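Local coordinates for protein methanogen homoaconitase large subunit (Methanocaldococcus jannaschii, PDB 4KP2) that catalyses, together with its small subunit, the reversible dehydration of (R)-homocitrate to cis-homoaconitate and its hydration to homoisocitrate, using a [4Fe-4S] cluster, at residues K305-V310 and G434-K439; I315-I320 and K348-P353; R341-D346 and V372-M377; G392-G397 and S417-A422; L401-R406 and A422-A427. One frame throughout, in Å; residues are numbered along the deposited sequence.

Interaction 1 (K305-V310 and G434-K439)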
# COMPACT_ATOMS: atom_id res chain seq x y z
N LYS A 305 -29.07 -11.91 0.75
CA LYS A 305 -30.18 -12.04 -0.18
C LYS A 305 -29.54 -12.27 -1.54
O LYS A 305 -28.43 -11.80 -1.78
CB LYS A 305 -31.00 -10.75 -0.22
CG LYS A 305 -30.67 -9.76 0.89
CD LYS A 305 -31.60 -9.93 2.08
CE LYS A 305 -31.38 -8.82 3.09
NZ LYS A 305 -31.53 -7.48 2.47
N PRO A 306 -30.24 -12.99 -2.44
CA PRO A 306 -29.69 -13.23 -3.78
C PRO A 306 -29.35 -11.92 -4.50
O PRO A 306 -29.90 -10.88 -4.14
CB PRO A 306 -30.82 -13.97 -4.50
CG PRO A 306 -32.05 -13.69 -3.69
CD PRO A 306 -31.57 -13.58 -2.28
N ILE A 307 -28.47 -11.99 -5.49
CA ILE A 307 -27.97 -10.80 -6.18
C ILE A 307 -29.10 -9.92 -6.74
O ILE A 307 -28.94 -8.71 -6.89
CB ILE A 307 -26.98 -11.19 -7.31
CG1 ILE A 307 -26.33 -9.95 -7.92
CG2 ILE A 307 -27.66 -12.04 -8.37
CD1 ILE A 307 -25.57 -9.10 -6.93
N SER A 308 -30.24 -10.54 -7.03
CA SER A 308 -31.38 -9.82 -7.58
C SER A 308 -32.06 -8.94 -6.53
O SER A 308 -32.82 -8.03 -6.87
CB SER A 308 -32.39 -10.81 -8.17
OG SER A 308 -32.85 -11.72 -7.18
N ASP A 309 -31.80 -9.22 -5.26
CA ASP A 309 -32.46 -8.50 -4.17
C ASP A 309 -31.66 -7.30 -3.65
O ASP A 309 -32.18 -6.50 -2.88
CB ASP A 309 -32.79 -9.44 -3.02
CG ASP A 309 -33.99 -10.32 -3.32
OD1 ASP A 309 -34.38 -10.42 -4.50
OD2 ASP A 309 -34.54 -10.91 -2.36
N VAL A 310 -30.40 -7.19 -4.07
CA VAL A 310 -29.56 -6.08 -3.64
C VAL A 310 -28.94 -5.34 -4.82
O VAL A 310 -28.09 -4.46 -4.63
CB VAL A 310 -28.44 -6.55 -2.70
CG1 VAL A 310 -29.02 -7.12 -1.42
CG2 VAL A 310 -27.55 -7.57 -3.39
N GLY A 434 -20.22 1.09 -10.33
CA GLY A 434 -20.42 1.96 -9.19
C GLY A 434 -21.52 1.51 -8.24
O GLY A 434 -21.82 2.19 -7.26
N TYR A 435 -22.13 0.37 -8.54
CA TYR A 435 -23.17 -0.18 -7.67
C TYR A 435 -23.17 -1.70 -7.72
O TYR A 435 -22.70 -2.30 -8.69
CB TYR A 435 -24.55 0.37 -8.05
CG TYR A 435 -25.03 -0.05 -9.43
CD1 TYR A 435 -24.67 0.67 -10.56
CD2 TYR A 435 -25.87 -1.15 -9.58
CE1 TYR A 435 -25.11 0.29 -11.82
CE2 TYR A 435 -26.32 -1.53 -10.83
CZ TYR A 435 -25.94 -0.81 -11.94
OH TYR A 435 -26.39 -1.19 -13.19
N ILE A 436 -23.69 -2.32 -6.67
CA ILE A 436 -23.75 -3.78 -6.58
C ILE A 436 -24.60 -4.36 -7.71
O ILE A 436 -25.82 -4.19 -7.74
CB ILE A 436 -24.33 -4.24 -5.23
CG1 ILE A 436 -23.47 -3.72 -4.08
CG2 ILE A 436 -24.42 -5.76 -5.19
CD1 ILE A 436 -23.95 -4.17 -2.71
N THR A 437 -23.94 -5.04 -8.64
CA THR A 437 -24.63 -5.62 -9.78
C THR A 437 -23.98 -6.93 -10.21
O THR A 437 -23.00 -7.37 -9.61
CB THR A 437 -24.65 -4.65 -10.98
OG1 THR A 437 -25.26 -5.30 -12.10
CG2 THR A 437 -23.24 -4.24 -11.34
N ASN A 438 -24.54 -7.54 -11.24
CA ASN A 438 -24.05 -8.83 -11.71
C ASN A 438 -23.71 -8.81 -13.20
O ASN A 438 -23.03 -9.70 -13.70
CB ASN A 438 -25.08 -9.92 -11.42
CG ASN A 438 -24.48 -11.31 -11.44
OD1 ASN A 438 -23.27 -11.47 -11.24
ND2 ASN A 438 -25.31 -12.31 -11.67
N LYS A 439 -24.20 -7.78 -13.89
CA LYS A 439 -23.98 -7.66 -15.33
C LYS A 439 -23.08 -6.47 -15.65
O LYS A 439 -22.27 -6.53 -16.58
CB LYS A 439 -25.31 -7.52 -16.06
CG LYS A 439 -26.26 -8.69 -15.85
CD LYS A 439 -27.62 -8.43 -16.46
CE LYS A 439 -28.31 -7.25 -15.78
NZ LYS A 439 -29.68 -7.02 -16.33

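Interaction 2 (I315-I320 and K348-P353)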
# COMPACT_ATOMS: atom_id res chain seq x y z
N ILE A 315 -22.38 1.75 -3.91
CA ILE A 315 -21.15 1.49 -3.16
C ILE A 315 -20.14 2.61 -3.36
O ILE A 315 -20.09 3.24 -4.41
CB ILE A 315 -20.53 0.13 -3.53
CG1 ILE A 315 -20.53 -0.08 -5.05
CG2 ILE A 315 -21.28 -1.01 -2.86
CD1 ILE A 315 -19.27 0.38 -5.74
N ASN A 316 -19.33 2.86 -2.33
CA ASN A 316 -18.34 3.93 -2.38
C ASN A 316 -16.91 3.41 -2.40
O ASN A 316 -15.98 4.15 -2.71
CB ASN A 316 -18.54 4.88 -1.20
CG ASN A 316 -19.98 5.34 -1.05
OD1 ASN A 316 -20.60 5.11 -0.02
ND2 ASN A 316 -20.51 5.98 -2.08
N GLN A 317 -16.75 2.13 -2.07
CA GLN A 317 -15.43 1.51 -2.05
C GLN A 317 -15.54 0.01 -2.30
O GLN A 317 -16.51 -0.62 -1.91
CB GLN A 317 -14.73 1.78 -0.71
CG GLN A 317 -13.29 1.29 -0.64
CD GLN A 317 -12.64 1.58 0.70
OE1 GLN A 317 -11.97 2.60 0.87
NE2 GLN A 317 -12.83 0.68 1.65
N VAL A 318 -14.54 -0.55 -2.97
CA VAL A 318 -14.50 -1.99 -3.22
C VAL A 318 -13.13 -2.56 -2.89
O VAL A 318 -12.12 -2.09 -3.41
CB VAL A 318 -14.84 -2.32 -4.69
CG1 VAL A 318 -14.67 -3.81 -4.95
CG2 VAL A 318 -16.26 -1.88 -5.03
N PHE A 319 -13.10 -3.56 -2.03
CA PHE A 319 -11.85 -4.22 -1.68
C PHE A 319 -11.80 -5.65 -2.21
O PHE A 319 -12.76 -6.42 -2.05
CB PHE A 319 -11.62 -4.21 -0.17
CG PHE A 319 -10.46 -5.06 0.26
CD1 PHE A 319 -9.17 -4.75 -0.14
CD2 PHE A 319 -10.66 -6.17 1.07
CE1 PHE A 319 -8.10 -5.53 0.25
CE2 PHE A 319 -9.59 -6.95 1.47
CZ PHE A 319 -8.31 -6.63 1.06
N ILE A 320 -10.68 -6.00 -2.83
CA ILE A 320 -10.49 -7.34 -3.36
C ILE A 320 -9.14 -7.91 -2.95
O ILE A 320 -8.10 -7.41 -3.38
CB ILE A 320 -10.57 -7.36 -4.90
CG1 ILE A 320 -11.94 -6.88 -5.38
CG2 ILE A 320 -10.27 -8.75 -5.44
CD1 ILE A 320 -12.08 -6.85 -6.88
N LYS A 348 -13.67 4.02 -5.00
CA LYS A 348 -12.24 3.73 -5.00
C LYS A 348 -11.99 2.23 -4.84
O LYS A 348 -12.50 1.60 -3.91
CB LYS A 348 -11.54 4.51 -3.88
CG LYS A 348 -12.29 4.51 -2.56
CD LYS A 348 -11.77 5.58 -1.63
CE LYS A 348 -12.62 5.66 -0.37
NZ LYS A 348 -12.22 6.80 0.49
N LEU A 349 -11.22 1.66 -5.76
CA LEU A 349 -10.95 0.23 -5.75
C LEU A 349 -9.60 -0.08 -5.10
O LEU A 349 -8.58 0.51 -5.45
CB LEU A 349 -10.99 -0.33 -7.17
CG LEU A 349 -10.61 -1.80 -7.34
CD1 LEU A 349 -11.53 -2.69 -6.52
CD2 LEU A 349 -10.65 -2.19 -8.80
N ILE A 350 -9.61 -1.02 -4.16
CA ILE A 350 -8.39 -1.44 -3.48
C ILE A 350 -8.10 -2.91 -3.74
O ILE A 350 -8.94 -3.77 -3.46
CB ILE A 350 -8.49 -1.20 -1.96
CG1 ILE A 350 -8.79 0.27 -1.67
CG2 ILE A 350 -7.21 -1.64 -1.27
CD1 ILE A 350 -8.96 0.57 -0.20
N VAL A 351 -6.92 -3.21 -4.27
CA VAL A 351 -6.55 -4.58 -4.58
C VAL A 351 -5.27 -4.99 -3.85
O VAL A 351 -4.23 -4.35 -3.99
CB VAL A 351 -6.34 -4.78 -6.09
CG1 VAL A 351 -5.93 -6.21 -6.39
CG2 VAL A 351 -7.60 -4.40 -6.85
N ILE A 352 -5.37 -6.06 -3.06
CA ILE A 352 -4.23 -6.57 -2.31
C ILE A 352 -4.09 -8.07 -2.48
O ILE A 352 -4.92 -8.83 -1.99
CB ILE A 352 -4.36 -6.26 -0.80
CG1 ILE A 352 -4.48 -4.76 -0.56
CG2 ILE A 352 -3.17 -6.83 -0.04
CD1 ILE A 352 -4.60 -4.38 0.89
N PRO A 353 -3.02 -8.52 -3.16
CA PRO A 353 -2.77 -9.95 -3.33
C PRO A 353 -2.51 -10.62 -1.99
O PRO A 353 -1.92 -10.01 -1.10
CB PRO A 353 -1.51 -9.98 -4.20
CG PRO A 353 -0.86 -8.65 -3.99
CD PRO A 353 -1.98 -7.69 -3.80

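Interaction 3 (R341-D346 and V372-M377)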
# COMPACT_ATOMS: atom_id res chain seq x y z
N ARG A 341 -11.86 -1.79 -18.94
CA ARG A 341 -12.73 -0.80 -18.31
C ARG A 341 -11.99 0.02 -17.27
O ARG A 341 -10.83 -0.25 -16.95
CB ARG A 341 -13.93 -1.49 -17.67
CG ARG A 341 -14.76 -2.32 -18.63
CD ARG A 341 -15.48 -1.44 -19.64
NE ARG A 341 -16.41 -0.51 -19.00
CZ ARG A 341 -17.67 -0.81 -18.70
NH1 ARG A 341 -18.15 -2.01 -18.99
NH2 ARG A 341 -18.45 0.09 -18.12
N GLU A 342 -12.67 1.03 -16.73
CA GLU A 342 -12.12 1.85 -15.66
C GLU A 342 -13.06 1.82 -14.47
O GLU A 342 -14.27 1.61 -14.62
CB GLU A 342 -11.92 3.29 -16.12
CG GLU A 342 -11.01 3.44 -17.33
CD GLU A 342 -10.84 4.88 -17.76
OE1 GLU A 342 -11.15 5.79 -16.96
OE2 GLU A 342 -10.41 5.11 -18.91
N VAL A 343 -12.52 2.02 -13.27
CA VAL A 343 -13.32 2.04 -12.06
C VAL A 343 -14.21 3.28 -12.05
O VAL A 343 -13.76 4.38 -12.36
CB VAL A 343 -12.45 2.02 -10.80
CG1 VAL A 343 -13.31 2.00 -9.55
CG2 VAL A 343 -11.52 0.81 -10.82
N HIS A 344 -15.48 3.09 -11.69
CA HIS A 344 -16.45 4.18 -11.62
C HIS A 344 -15.94 5.31 -10.73
O HIS A 344 -15.25 5.07 -9.74
CB HIS A 344 -17.80 3.65 -11.13
CG HIS A 344 -18.90 4.66 -11.18
ND1 HIS A 344 -19.08 5.62 -10.21
CD2 HIS A 344 -19.89 4.85 -12.08
CE1 HIS A 344 -20.13 6.36 -10.51
NE2 HIS A 344 -20.64 5.92 -11.64
N LYS A 345 -16.30 6.54 -11.08
CA LYS A 345 -15.73 7.74 -10.47
C LYS A 345 -15.91 7.83 -8.95
O LYS A 345 -14.97 8.17 -8.23
CB LYS A 345 -16.29 8.99 -11.14
CG LYS A 345 -15.75 10.30 -10.57
CD LYS A 345 -16.36 11.50 -11.27
CE LYS A 345 -17.88 11.48 -11.16
NZ LYS A 345 -18.33 11.50 -9.74
N ASP A 346 -17.11 7.54 -8.48
CA ASP A 346 -17.44 7.74 -7.07
C ASP A 346 -17.06 6.55 -6.18
O ASP A 346 -17.46 6.50 -5.01
CB ASP A 346 -18.93 8.06 -6.91
CG ASP A 346 -19.30 9.38 -7.56
OD1 ASP A 346 -18.53 10.35 -7.43
OD2 ASP A 346 -20.36 9.44 -8.22
N VAL A 372 -4.16 -1.49 -12.20
CA VAL A 372 -3.64 -0.13 -12.16
C VAL A 372 -4.21 0.73 -13.28
O VAL A 372 -4.52 1.91 -13.08
CB VAL A 372 -2.10 -0.11 -12.22
CG1 VAL A 372 -1.57 1.31 -12.05
CG2 VAL A 372 -1.51 -1.02 -11.15
N LYS A 373 -4.35 0.14 -14.47
CA LYS A 373 -4.95 0.84 -15.60
C LYS A 373 -6.38 1.24 -15.28
O LYS A 373 -6.82 2.34 -15.63
CB LYS A 373 -4.93 -0.04 -16.85
CG LYS A 373 -3.56 -0.18 -17.50
CD LYS A 373 -3.58 -1.26 -18.58
CE LYS A 373 -2.20 -1.51 -19.14
NZ LYS A 373 -1.65 -0.31 -19.83
N ALA A 374 -7.10 0.35 -14.61
CA ALA A 374 -8.48 0.61 -14.23
C ALA A 374 -8.55 1.67 -13.13
O ALA A 374 -9.57 2.34 -12.96
CB ALA A 374 -9.16 -0.67 -13.77
N GLY A 375 -7.45 1.82 -12.39
CA GLY A 375 -7.37 2.85 -11.37
C GLY A 375 -7.45 2.30 -9.96
O GLY A 375 -7.83 3.01 -9.03
N ALA A 376 -7.09 1.03 -9.79
CA ALA A 376 -7.12 0.40 -8.48
C ALA A 376 -5.94 0.85 -7.63
O ALA A 376 -4.91 1.26 -8.16
CB ALA A 376 -7.13 -1.12 -8.62
N MET A 377 -6.09 0.76 -6.32
CA MET A 377 -5.01 1.09 -5.40
C MET A 377 -4.33 -0.17 -4.87
O MET A 377 -4.83 -0.83 -3.96
CB MET A 377 -5.53 1.94 -4.24
CG MET A 377 -5.75 3.40 -4.60
SD MET A 377 -6.24 4.41 -3.19
CE MET A 377 -7.89 3.78 -2.87

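Interaction 4 (G392-G397 and S417-A422)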
# COMPACT_ATOMS: atom_id res chain seq x y z
N GLY A 392 -7.81 0.95 4.26
CA GLY A 392 -8.84 1.66 3.52
C GLY A 392 -10.04 1.95 4.41
O GLY A 392 -11.13 1.42 4.19
N VAL A 393 -9.83 2.81 5.40
CA VAL A 393 -10.85 3.12 6.40
C VAL A 393 -12.06 3.83 5.80
O VAL A 393 -11.92 4.75 4.99
CB VAL A 393 -10.25 3.96 7.55
CG1 VAL A 393 -11.32 4.33 8.56
CG2 VAL A 393 -9.13 3.19 8.22
N LEU A 394 -13.25 3.40 6.21
CA LEU A 394 -14.50 4.00 5.75
C LEU A 394 -14.92 5.19 6.60
O LEU A 394 -14.60 5.26 7.79
CB LEU A 394 -15.62 2.96 5.76
CG LEU A 394 -15.44 1.72 4.88
CD1 LEU A 394 -16.62 0.79 5.06
CD2 LEU A 394 -15.28 2.13 3.43
N ALA A 395 -15.64 6.12 5.99
CA ALA A 395 -16.19 7.26 6.70
C ALA A 395 -17.65 7.01 7.04
O ALA A 395 -18.19 5.95 6.75
CB ALA A 395 -16.04 8.53 5.88
N GLU A 396 -18.29 8.00 7.65
CA GLU A 396 -19.69 7.87 8.05
C GLU A 396 -20.62 7.85 6.85
O GLU A 396 -20.63 8.78 6.04
CB GLU A 396 -20.08 9.00 9.01
CG GLU A 396 -21.49 8.87 9.55
CD GLU A 396 -21.81 9.93 10.59
OE1 GLU A 396 -20.98 10.84 10.79
OE2 GLU A 396 -22.89 9.83 11.21
N GLY A 397 -21.42 6.80 6.75
CA GLY A 397 -22.38 6.66 5.66
C GLY A 397 -21.75 6.09 4.41
O GLY A 397 -22.40 6.00 3.36
N SER A 417 -20.79 3.19 9.18
CA SER A 417 -20.40 2.78 7.84
C SER A 417 -21.01 1.41 7.52
O SER A 417 -21.48 0.71 8.41
CB SER A 417 -18.88 2.73 7.72
OG SER A 417 -18.31 1.87 8.69
N TYR A 418 -20.98 1.04 6.24
CA TYR A 418 -21.62 -0.19 5.80
C TYR A 418 -20.69 -1.07 4.97
O TYR A 418 -19.87 -0.57 4.19
CB TYR A 418 -22.89 0.12 5.01
CG TYR A 418 -23.87 0.99 5.76
CD1 TYR A 418 -24.82 0.42 6.60
CD2 TYR A 418 -23.85 2.37 5.64
CE1 TYR A 418 -25.72 1.21 7.30
CE2 TYR A 418 -24.74 3.17 6.33
CZ TYR A 418 -25.68 2.58 7.15
OH TYR A 418 -26.57 3.37 7.84
N ILE A 419 -20.82 -2.38 5.14
CA ILE A 419 -19.99 -3.34 4.43
C ILE A 419 -20.85 -4.41 3.76
O ILE A 419 -21.82 -4.89 4.34
CB ILE A 419 -19.00 -4.04 5.39
CG1 ILE A 419 -18.15 -3.00 6.13
CG2 ILE A 419 -18.11 -5.02 4.63
CD1 ILE A 419 -17.18 -3.61 7.11
N TYR A 420 -20.50 -4.76 2.53
CA TYR A 420 -21.16 -5.85 1.83
C TYR A 420 -20.13 -6.89 1.40
O TYR A 420 -19.04 -6.55 0.95
CB TYR A 420 -21.92 -5.33 0.60
CG TYR A 420 -23.18 -4.56 0.93
CD1 TYR A 420 -23.11 -3.25 1.40
CD2 TYR A 420 -24.43 -5.13 0.75
CE1 TYR A 420 -24.26 -2.54 1.69
CE2 TYR A 420 -25.59 -4.42 1.03
CZ TYR A 420 -25.49 -3.12 1.50
OH TYR A 420 -26.63 -2.41 1.79
N LEU A 421 -20.48 -8.17 1.54
CA LEU A 421 -19.57 -9.25 1.20
C LEU A 421 -19.99 -9.95 -0.09
O LEU A 421 -21.17 -10.28 -0.26
CB LEU A 421 -19.49 -10.27 2.34
CG LEU A 421 -19.03 -9.74 3.70
CD1 LEU A 421 -19.06 -10.85 4.74
CD2 LEU A 421 -17.64 -9.14 3.59
N ALA A 422 -19.04 -10.18 -0.98
CA ALA A 422 -19.33 -10.83 -2.25
C ALA A 422 -18.09 -11.49 -2.86
O ALA A 422 -17.03 -11.55 -2.23
CB ALA A 422 -19.93 -9.83 -3.23

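Interaction 5 (L401-R406 and A422-A427)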
# COMPACT_ATOMS: atom_id res chain seq x y z
N LEU A 401 -17.88 -2.72 -0.61
CA LEU A 401 -18.10 -4.09 -1.04
C LEU A 401 -16.77 -4.84 -0.98
O LEU A 401 -15.86 -4.56 -1.75
CB LEU A 401 -18.66 -4.13 -2.46
CG LEU A 401 -18.89 -5.53 -3.03
CD1 LEU A 401 -19.91 -6.30 -2.21
CD2 LEU A 401 -19.31 -5.46 -4.49
N SER A 402 -16.68 -5.80 -0.07
CA SER A 402 -15.41 -6.49 0.16
C SER A 402 -15.48 -7.99 -0.12
O SER A 402 -16.56 -8.59 -0.14
CB SER A 402 -14.95 -6.26 1.60
OG SER A 402 -13.73 -6.94 1.86
N THR A 403 -14.31 -8.59 -0.34
CA THR A 403 -14.21 -10.03 -0.53
C THR A 403 -13.74 -10.69 0.76
O THR A 403 -13.35 -11.85 0.77
CB THR A 403 -13.23 -10.38 -1.66
OG1 THR A 403 -11.92 -9.89 -1.34
CG2 THR A 403 -13.69 -9.78 -2.97
N THR A 404 -13.77 -9.92 1.85
CA THR A 404 -13.39 -10.43 3.16
C THR A 404 -14.46 -11.32 3.77
O THR A 404 -15.40 -11.73 3.09
CB THR A 404 -13.09 -9.28 4.15
OG1 THR A 404 -14.16 -8.32 4.11
CG2 THR A 404 -11.78 -8.59 3.79
N ASN A 405 -14.32 -11.62 5.05
CA ASN A 405 -15.24 -12.53 5.73
C ASN A 405 -16.00 -11.87 6.88
O ASN A 405 -16.96 -12.44 7.39
CB ASN A 405 -14.49 -13.76 6.24
CG ASN A 405 -13.15 -13.43 6.86
OD1 ASN A 405 -12.98 -12.35 7.43
ND2 ASN A 405 -12.20 -14.35 6.76
N ARG A 406 -15.58 -10.67 7.27
CA ARG A 406 -16.26 -9.93 8.33
C ARG A 406 -17.23 -8.90 7.76
O ARG A 406 -16.99 -8.33 6.70
CB ARG A 406 -15.26 -9.27 9.28
CG ARG A 406 -15.00 -10.07 10.55
CD ARG A 406 -14.04 -11.22 10.30
NE ARG A 406 -12.67 -10.75 10.17
CZ ARG A 406 -11.84 -10.57 11.20
NH1 ARG A 406 -12.25 -10.82 12.43
NH2 ARG A 406 -10.60 -10.15 10.99
N ALA A 422 -19.04 -10.18 -0.98
CA ALA A 422 -19.33 -10.83 -2.25
C ALA A 422 -18.09 -11.49 -2.86
O ALA A 422 -17.03 -11.55 -2.23
CB ALA A 422 -19.93 -9.83 -3.23
N SER A 423 -18.24 -11.98 -4.08
CA SER A 423 -17.14 -12.63 -4.79
C SER A 423 -16.31 -11.60 -5.54
O SER A 423 -16.79 -10.50 -5.82
CB SER A 423 -17.70 -13.67 -5.77
OG SER A 423 -18.44 -13.05 -6.81
N PRO A 424 -15.04 -11.94 -5.86
CA PRO A 424 -14.18 -11.05 -6.64
C PRO A 424 -14.81 -10.67 -7.97
O PRO A 424 -14.61 -9.55 -8.45
CB PRO A 424 -12.94 -11.91 -6.89
CG PRO A 424 -12.89 -12.83 -5.73
CD PRO A 424 -14.32 -13.14 -5.39
N LYS A 425 -15.57 -11.59 -8.56
CA LYS A 425 -16.29 -11.33 -9.79
C LYS A 425 -17.26 -10.17 -9.62
O LYS A 425 -17.18 -9.18 -10.35
CB LYS A 425 -17.06 -12.58 -10.23
CG LYS A 425 -18.01 -12.35 -11.39
CD LYS A 425 -18.88 -13.57 -11.62
CE LYS A 425 -19.91 -13.33 -12.71
NZ LYS A 425 -20.85 -14.48 -12.85
N ILE A 426 -18.17 -10.30 -8.66
CA ILE A 426 -19.15 -9.26 -8.38
C ILE A 426 -18.48 -7.98 -7.88
O ILE A 426 -18.92 -6.88 -8.20
CB ILE A 426 -20.18 -9.74 -7.34
CG1 ILE A 426 -20.83 -11.05 -7.79
CG2 ILE A 426 -21.25 -8.69 -7.10
CD1 ILE A 426 -21.86 -11.59 -6.84
N ALA A 427 -17.41 -8.14 -7.11
CA ALA A 427 -16.67 -7.00 -6.58
C ALA A 427 -16.07 -6.16 -7.69
O ALA A 427 -16.10 -4.93 -7.65
CB ALA A 427 -15.59 -7.48 -5.62

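Interaction 1 (K305-V310 and G434-K439)
I307 and V310 pack against I436 and N438 where the C-terminal tail passes a short, weakly bonded helical turn at 307-310. The tail leaves helix 424-433 at G434, whose positive phi suits glycine. It then makes an ST turn at T437.

The apolar contacts carry the interaction. I307 swings CG1 opposite its amide nitrogen (chi1 -173°), which sends CD1 toward the tail. CD1 lies 3.9 Å from I436 CG2 and close to the carbonyl oxygen of T437. One carbon back, I307 CG1 rests 3.7 Å from N438 CB, and these two side chains meet at about a right angle. V310 uses its CG2 branch, 4.0 Å from I436 CG2, so I436 CG2 touches both I307 and V310. With an alanine in place of I307, CG1, CD1 and CG2 are gone, and a gap would probably open between the turn and the I436 and N438 side chains. I307 and V310 also rest on V295 of strand 294-296.

Several polar groups find partners outside the two segments. V310 O lies 3.8 Å from I436 CB but accepts a hydrogen bond from T313 OG1. N438 ND2 passes beside I307 CG2 and bonds E293 OE1. The backbone of I307 also bonds E293, so that residue serves both sides of the contact.

T437 OG1 is bonded to E311 OE2, just beyond the helical turn. Within the tail the same oxygen closes the ST turn by accepting from K439 N at 3.2 Å, with an N-H...O angle of 161°.

Interaction 2 (I315-I320 and K348-P353)
N316 O accepts a hydrogen bond from K348 N at 3.3 Å and opens the pairing of two parallel strands, 317-320 and 348-351. Their axes are 12° apart. The Q317 side chain runs extended past K348, with CG over K348 O and OE1 3.4 Å from K348 CE. Its CD also rests on I350 CD1, while NE2 is bonded to G392 O. A leucine in place of Q317 lacks that amide and would probably leave G392 O without this donor.

V318 N donates to K348 O, and V318 O accepts from I350 N at 2.8 Å in a nearly straight bond (174°). L349 CD1 closes in on the same V318 O and touches V318 CG1 at 3.7 Å.

F319 turns to the same face as Q317, K348 and I350. Its ring runs along I350 to I352. CD1 meets I350 CG2, and CE1 lies 3.7 Å from I352 CD1. The ring probably borders the cluster site, beside C383 and C386, both predicted [4Fe-4S] ligands. I320 then donates from N to I350 O and accepts from I352 N at 3.1 Å.

The strands are joined through helix 328-338 as a beta-alpha-beta unit. That helix packs on I320, L349 and V351, and helix 424-433 on V318 and I320. Strand 399-402 flanks 317-320, and M377 bonds the far edge of 348-351.

Interaction 3 (R341-D346 and V372-M377)
V343 and A374 join the loop before strand 348-351 to the C-terminal end of helix 367-374, which closes in a Schellman motif. G375 is the C-prime residue, and its positive phi would press a side chain against the preceding carbonyl. One residue before the end of the helix, K373 O receives a weak hydrogen bond from K356 of the second subunit.

A374 O is the meeting point. It accepts from V343 N at 3.0 Å, with an N-H...O angle of 175°, so a carbonyl in the last turn of the helix gains a partner from the loop. The V343 side chain fits around this bond. Its first torsion (chi1 -179°) turns CG1 away from the amide and leaves CG2 on the helix side. CG2 lies 3.3 Å from A374 O and 4.1 Å from A374 CB. V343 also touches L349 on the neighbouring strand.

The methyl of A374 has a second neighbour, R341 O, 3.6 Å from CB. E342 meets A374 O chiefly through its backbone, CA at 3.7 Å, with CB just behind. Its extended chain then leaves the contact.

The H344 backbone bonds A431. Further along, the loop is braced by its own side chains. H344 ND1 accepts from D346 N, which lies tilted from the ring plane. K345 runs straight to CD and then folds over its last two torsions. This brings NZ to D346 OD1 at 2.6 Å, a salt bridge.

Interaction 4 (G392-G397 and S417-A422)
The Y418 ring presents its edge to G397. G397 CA lies near the ring plane, 4.3 Å from Y418 CE2. G397 has positive phi, which favours glycine, and Y418 also rests on I399 of the adjoining strand. The contact joins the loop before strand 399-402 to the start of strand 418-421, at the outer edge of the parallel sheet.

Beyond the ring, L394 and S417 carry the rest of the contact. L394 CG sits beside the backbone N (chi1 -61°), and the extended chain carries CD1 across S417 to Y418 O, 3.6 Å away. CD1 goes on to I419 CG1 at 4.2 Å. Closer to the backbone, L394 CB meets S417 CB at 3.8 Å.

S417 CB lies 3.4 Å from A395 O. Its OG is bonded to H414 O. The loop also faces the second subunit, where E396 N bonds E94 of that chain.

No hydrogen bond links the two segments directly. The fit therefore rests on carbon against carbon and on carbon against carbonyl oxygen, while the buried serine hydroxyl is satisfied by H414.

Interaction 5 (L401-R406 and A422-A427)
This is a buried contact between the end of strand 399-402 and the start of helix 424-433, with L401 and T403 packing on A422, P424 and A427. It lies at the C-terminal end of strand 399-402, where strand 418-421 runs into the helix.

One backbone bond crosses it. A422 N donates to S402 O at 3.1 Å, just past the end of strand 418-421. L401 then divides its two methyls. Its CG is carried toward the second segment (chi1 178°). There CD1 takes A422, before the helix, at 3.7 Å from A422 CB. CD2 takes the first turn, 3.7 Å from A427 CA.

The helix begins with S423 at its N-cap. S423 OG accepts a weak hydrogen bond from I426 N at 3.3 Å, and S423 O accepts from A427 N. P424 occupies the first turn. T403 reaches this turn with its methyl: CG2 lies 3.9 Å from P424 N and 4.0 Å from A427 CB. The torsion that places the methyl there (chi1 61°) also brings OG1 to G321 N, which it bonds.

S402 points away from the helix. Its OG shares a hydrogen bond with T404 OG1 at 2.7 Å, on the side where F319 packs. The S402 side chain is about 7 Å from that of C386, a predicted [4Fe-4S] ligand. K425 leads away from the contact and forms a salt bridge with E293.

From the N terminus, interaction 1 opens first at 305-310 and closes last at 434-439, so its loop encloses the other four. Interaction 2 opens at 315-320. Interaction 3 opens at 341-346, before interaction 2 closes at 348-353, and closes at 372-377; the two cross. Both have closed before interaction 4 opens at 392-397. Interaction 5 opens at 401-406, inside interaction 4, and closes at 422-427. These two also cross and share A422. Strand pairing connects them: M377 with 348-351, Q317 and F319 with L401, and Y420 with S402. The C-terminal tail touches interactions 2, 3, 4 and 5. Interactions 2, 3 and 4 also reach the second subunit.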